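Local coordinates for protein Aln2 (Streptomyces sp. CM020, PDB 6P7L) that is of unestablished function but, as a SnoaL-like member of the NTF2 superfamily, probably takes part in the biosynthesis of the polyketide antibiotic alnumycin, at residues V126-A129 with Q130-L134; A82-A85 with G86-A90. All coordinates share one frame; numbering follows the deposited sequence.

From the N terminus, interaction 2 comes first. It lies within helix 80-90, where residues 82-85 meet residues 86-90 one turn further on, so it closes no loop beyond a single helical turn. This helix packs against helix 56-60 and strand 67-70. The chain then runs through strand 98-110 and strand 116-127 before interaction 1 turns it back into strand 133-148, closing a beta hairpin. The two contacts are in series: they neither nest nor cross. Their centres lie 23 Å apart and they do not touch. Interaction 2 thus belongs to the helical side of the fold, and interaction 1 to a hairpin end of the sheet.

Interaction 1: V126-A129 with Q130-L134; sequences VTSA and QGAVL
Val126 and Leu134 face each other as an antiparallel hydrogen-bonded pair. Val126 N gives a bond to Leu134 O at 2.9 Å, and Leu134 N returns one to Val126 O that is nearly straight, 170° at the hydrogen. Nearer the turn, Ser128 N donates to Ala132 O at 2.9 Å. Between these bonds Thr127 and Val133 form a non-hydrogen-bonded pair. Gly131 N closes the type I beta turn onto Ser128 O at 3.0 Å.

The side chain of Ser128 adds a second grip on the turn. Its OG lies between the backbone N and the carbonyl carbon (chi1 81°), which swings it over the loop. There it accepts from both Gln130 N and Ala132 N, each at 3.2 Å. Both bonds are bent, so each is less than ideal. Together they tie the hydroxyl to two backbone amides of the loop.

Side-chain packing is slight. The apolar contact is between Val126 and Leu134 on one face of the sheet, CB to CB at 4.3 Å. On the other face Thr127 and Val133 lie side by side, and Thr127 OG1 packs against the methyl Val133 CG2 at 3.9 Å, a van der Waals contact. That hydroxyl also hydrogen-bonds Thr138 of a second subunit, and Ala129 packs on Val166 of the same neighbour. The hairpin end therefore takes part in the assembly.

Gly131 has a positive phi of 81°, the left-handed conformation usual for glycine at this position of the bulge. A type I turn that ends in a glycine of positive phi, with the bonds of Ser128 to Gly131 and Ala132, is the classic G1-bulge beta hairpin. Here it joins strands 116-127 and 133-148 of the NTF2-like sheet.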
ATOM      1  N   VAL A 126      11.166   9.721   4.003  1.00 13.87           N
ATOM      2  CA  VAL A 126      11.463  10.995   4.651  1.00 13.40           C
ATOM      3  C   VAL A 126      11.709  12.045   3.580  1.00 14.58           C
ATOM      4  O   VAL A 126      12.713  11.981   2.863  1.00 15.08           O
ATOM      5  CB  VAL A 126      12.663  10.900   5.594  1.00 11.92           C
ATOM      6  CG1 VAL A 126      12.787  12.190   6.375  1.00 18.06           C
ATOM      7  CG2 VAL A 126      12.509   9.689   6.534  1.00 16.72           C
ATOM      8  N   THR A 127      10.823  13.032   3.507  1.00 12.35           N
ATOM      9  CA  THR A 127      10.842  14.046   2.462  1.00 12.02           C
ATOM     10  C   THR A 127      11.315  15.365   3.046  1.00 13.53           C
ATOM     11  O   THR A 127      10.720  15.881   3.993  1.00 16.98           O
ATOM     12  CB  THR A 127       9.454  14.197   1.845  1.00 16.62           C
ATOM     13  OG1 THR A 127       9.104  12.984   1.182  1.00 17.00           O
ATOM     14  CG2 THR A 127       9.430  15.308   0.815  1.00 16.82           C
ATOM     15  N   SER A 128      12.368  15.914   2.460  1.00 15.16           N
ATOM     16  CA  SER A 128      12.987  17.144   2.931  1.00 18.95           C
ATOM     17  C   SER A 128      12.508  18.390   2.188  1.00 21.92           C
ATOM     18  O   SER A 128      11.839  18.330   1.149  1.00 21.85           O
ATOM     19  CB  SER A 128      14.503  17.028   2.801  1.00 22.77           C
ATOM     20  OG  SER A 128      14.851  17.313   1.454  1.00 28.49           O
ATOM     21  N   ALA A 129      12.907  19.543   2.742  1.00 25.04           N
ATOM     22  CA  ALA A 129      12.598  20.837   2.139  1.00 28.39           C
ATOM     23  C   ALA A 129      13.177  20.974   0.740  1.00 31.36           C
ATOM     24  O   ALA A 129      12.646  21.745  -0.063  1.00 33.22           O
ATOM     25  CB  ALA A 129      13.131  21.982   3.018  1.00 32.40           C
ATOM     26  N   GLN A 130      14.244  20.245   0.421  1.00 33.29           N
ATOM     27  CA  GLN A 130      14.855  20.313  -0.900  1.00 40.01           C
ATOM     28  C   GLN A 130      14.270  19.281  -1.857  1.00 36.85           C
ATOM     29  O   GLN A 130      14.717  19.187  -3.007  1.00 37.93           O
ATOM     30  CB  GLN A 130      16.367  20.106  -0.794  1.00 38.72           C
ATOM     31  CG  GLN A 130      17.115  21.267  -0.180  1.00 50.93           C
ATOM     32  CD  GLN A 130      16.884  21.405   1.317  1.00 79.76           C
ATOM     33  OE1 GLN A 130      16.653  20.421   2.023  1.00 97.39           O
ATOM     34  NE2 GLN A 130      16.954  22.638   1.811  1.00 86.27           N
ATOM     35  N   GLY A 131      13.236  18.568  -1.440  1.00 27.71           N
ATOM     36  CA  GLY A 131      12.627  17.551  -2.263  1.00 48.43           C
ATOM     37  C   GLY A 131      13.354  16.229  -2.260  1.00 34.62           C
ATOM     38  O   GLY A 131      13.035  15.364  -3.080  1.00 35.28           O
ATOM     39  N   ALA A 132      14.350  16.058  -1.396  1.00 38.18           N
ATOM     40  CA  ALA A 132      14.975  14.757  -1.246  1.00 36.30           C
ATOM     41  C   ALA A 132      13.974  13.810  -0.613  1.00 20.47           C
ATOM     42  O   ALA A 132      13.123  14.232   0.189  1.00 20.31           O
ATOM     43  CB  ALA A 132      16.226  14.838  -0.377  1.00 40.12           C
ATOM     44  N   VAL A 133      14.008  12.554  -1.051  1.00 22.52           N
ATOM     45  CA  VAL A 133      13.208  11.478  -0.478  1.00 20.14           C
ATOM     46  C   VAL A 133      14.152  10.352  -0.077  1.00 24.30           C
ATOM     47  O   VAL A 133      14.819   9.776  -0.940  1.00 24.11           O
ATOM     48  CB  VAL A 133      12.150  10.961  -1.465  1.00 25.03           C
ATOM     49  CG1 VAL A 133      11.313   9.842  -0.774  1.00 22.58           C
ATOM     50  CG2 VAL A 133      11.277  12.123  -1.922  1.00 22.28           C
ATOM     51  N   LEU A 134      14.228  10.055   1.220  1.00 17.49           N
ATOM     52  CA  LEU A 134      14.951   8.897   1.752  1.00 16.22           C
ATOM     53  C   LEU A 134      13.960   7.773   2.006  1.00 16.99           C
ATOM     54  O   LEU A 134      12.811   8.040   2.355  1.00 19.47           O
ATOM     55  CB  LEU A 134      15.676   9.240   3.055  1.00 51.89           C
ATOM     56  CG  LEU A 134      16.612  10.443   3.076  1.00 85.53           C
ATOM     57  CD1 LEU A 134      17.156  10.709   4.459  1.00 81.55           C
ATOM     58  CD2 LEU A 134      17.746  10.204   2.088  1.00 80.17           C
TER

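Interaction 2: A82-A85 with G86-A90; sequences AIEA and GARAA
Glu84 and Arg88 lie side by side along the helix and point the same way, four residues apart. Both leave the backbone with CG anti to N, at chi1 -176° for Glu84, and this carries both chains out from neighbouring turns on the same side of the helix. Beyond that they differ. Glu84 stays extended through CG, whereas Arg88 bends at chi3 and turns its guanidinium back toward the acid.

The salt bridge rests on one carboxylate oxygen. Glu84 OE2 receives Arg88 NH1 at 2.8 Å on its anti lone pair, away from OE1. Arg88 NH2 reaches the same OE2 at 3.1 Å, more bent, and well out of the carboxylate plane. OE2 itself sits at the guanidinium edge, almost in its plane. The carboxylate and guanidinium planes are turned 68° against each other rather than lying coplanar. Phe56 of helix 56-60 touches both side chains.

Beneath the pair, Arg88 N bonds Glu84 O at 3.0 Å. Gly86 N to Ala82 O, Ala87 N to Ile83 O and Ala89 N to Ala85 O repeat this pattern. Ile83 packs on Phe59 and on Ala67 and Phe69 of strand 67-70, which sets the helix against the sheet.

This is an i to i+4 Glu-Arg salt bridge on an alpha helix, within a helix that covers the sheet of an NTF2-like fold.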
ATOM      1  N   ALA A  82       5.696   5.626  28.139  1.00 17.33           N
ATOM      2  CA  ALA A  82       7.022   5.301  27.619  1.00 16.66           C
ATOM      3  C   ALA A  82       7.003   5.265  26.093  1.00 16.53           C
ATOM      4  O   ALA A  82       7.972   5.659  25.439  1.00 17.66           O
ATOM      5  CB  ALA A  82       7.504   3.951  28.172  1.00 21.07           C
ATOM      6  N   ILE A  83       5.912   4.774  25.512  1.00 13.46           N
ATOM      7  CA  ILE A  83       5.801   4.712  24.060  1.00 11.86           C
ATOM      8  C   ILE A  83       5.753   6.120  23.470  1.00 16.26           C
ATOM      9  O   ILE A  83       6.376   6.400  22.426  1.00 15.24           O
ATOM     10  CB  ILE A  83       4.562   3.875  23.691  1.00 12.26           C
ATOM     11  CG1 ILE A  83       4.783   2.393  24.078  1.00 18.23           C
ATOM     12  CG2 ILE A  83       4.246   3.944  22.214  1.00 16.85           C
ATOM     13  CD1 ILE A  83       3.537   1.529  24.052  1.00 22.33           C
ATOM     14  N   GLU A  84       5.032   7.036  24.122  1.00 15.84           N
ATOM     15  CA  GLU A  84       5.035   8.415  23.635  1.00 14.10           C
ATOM     16  C   GLU A  84       6.444   9.000  23.673  1.00 16.66           C
ATOM     17  O   GLU A  84       6.908   9.628  22.707  1.00 15.58           O
ATOM     18  CB  GLU A  84       4.086   9.310  24.449  1.00 14.40           C
ATOM     19  CG  GLU A  84       4.032  10.705  23.873  1.00 16.13           C
ATOM     20  CD  GLU A  84       3.274  11.725  24.740  1.00 22.20           C
ATOM     21  OE1 GLU A  84       2.202  11.362  25.282  1.00 26.03           O
ATOM     22  OE2 GLU A  84       3.738  12.890  24.842  1.00 25.45           O
ATOM     23  N   ALA A  85       7.133   8.841  24.807  1.00 14.00           N
ATOM     24  CA  ALA A  85       8.477   9.381  24.923  1.00 15.53           C
ATOM     25  C   ALA A  85       9.414   8.766  23.876  1.00 16.25           C
ATOM     26  O   ALA A  85      10.268   9.462  23.301  1.00 18.27           O
ATOM     27  CB  ALA A  85       9.008   9.126  26.337  1.00 19.12           C
ATOM     28  N   GLY A  86       9.306   7.458  23.645  1.00 15.42           N
ATOM     29  CA  GLY A  86      10.171   6.821  22.658  1.00 19.26           C
ATOM     30  C   GLY A  86       9.890   7.288  21.240  1.00 17.08           C
ATOM     31  O   GLY A  86      10.813   7.472  20.423  1.00 16.97           O
ATOM     32  N   ALA A  87       8.611   7.466  20.916  1.00 17.88           N
ATOM     33  CA  ALA A  87       8.239   7.925  19.589  1.00 18.71           C
ATOM     34  C   ALA A  87       8.733   9.342  19.336  1.00 20.70           C
ATOM     35  O   ALA A  87       9.252   9.644  18.251  1.00 20.11           O
ATOM     36  CB  ALA A  87       6.722   7.845  19.409  1.00 18.97           C
ATOM     37  N   ARG A  88       8.573  10.226  20.322  1.00 15.82           N
ATOM     38  CA  ARG A  88       9.078  11.585  20.182  1.00 27.00           C
ATOM     39  C   ARG A  88      10.593  11.589  20.011  1.00 23.86           C
ATOM     40  O   ARG A  88      11.132  12.306  19.154  1.00 19.76           O
ATOM     41  CB  ARG A  88       8.664  12.405  21.408  1.00 23.94           C
ATOM     42  CG  ARG A  88       9.155  13.814  21.378  1.00 33.85           C
ATOM     43  CD  ARG A  88       8.539  14.615  22.541  1.00 57.21           C
ATOM     44  NE  ARG A  88       7.133  14.936  22.313  1.00 54.53           N
ATOM     45  CZ  ARG A  88       6.118  14.378  22.963  1.00 43.09           C
ATOM     46  NH1 ARG A  88       6.346  13.470  23.896  1.00 49.42           N
ATOM     47  NH2 ARG A  88       4.874  14.745  22.685  1.00 41.68           N
ATOM     48  N   ALA A  89      11.296  10.796  20.825  1.00 18.75           N
ATOM     49  CA  ALA A  89      12.750  10.754  20.748  1.00 18.07           C
ATOM     50  C   ALA A  89      13.190  10.236  19.384  1.00 21.12           C
ATOM     51  O   ALA A  89      14.100  10.784  18.764  1.00 22.76           O
ATOM     52  CB  ALA A  89      13.305   9.887  21.879  1.00 25.24           C
ATOM     53  N   ALA A  90      12.541   9.170  18.904  1.00 21.08           N
ATOM     54  CA  ALA A  90      12.927   8.568  17.628  1.00 25.46           C
ATOM     55  C   ALA A  90      12.719   9.517  16.464  1.00 26.89           C
ATOM     56  O   ALA A  90      13.437   9.437  15.455  1.00 21.98           O
ATOM     57  CB  ALA A  90      12.146   7.278  17.388  1.00 22.33           C
TER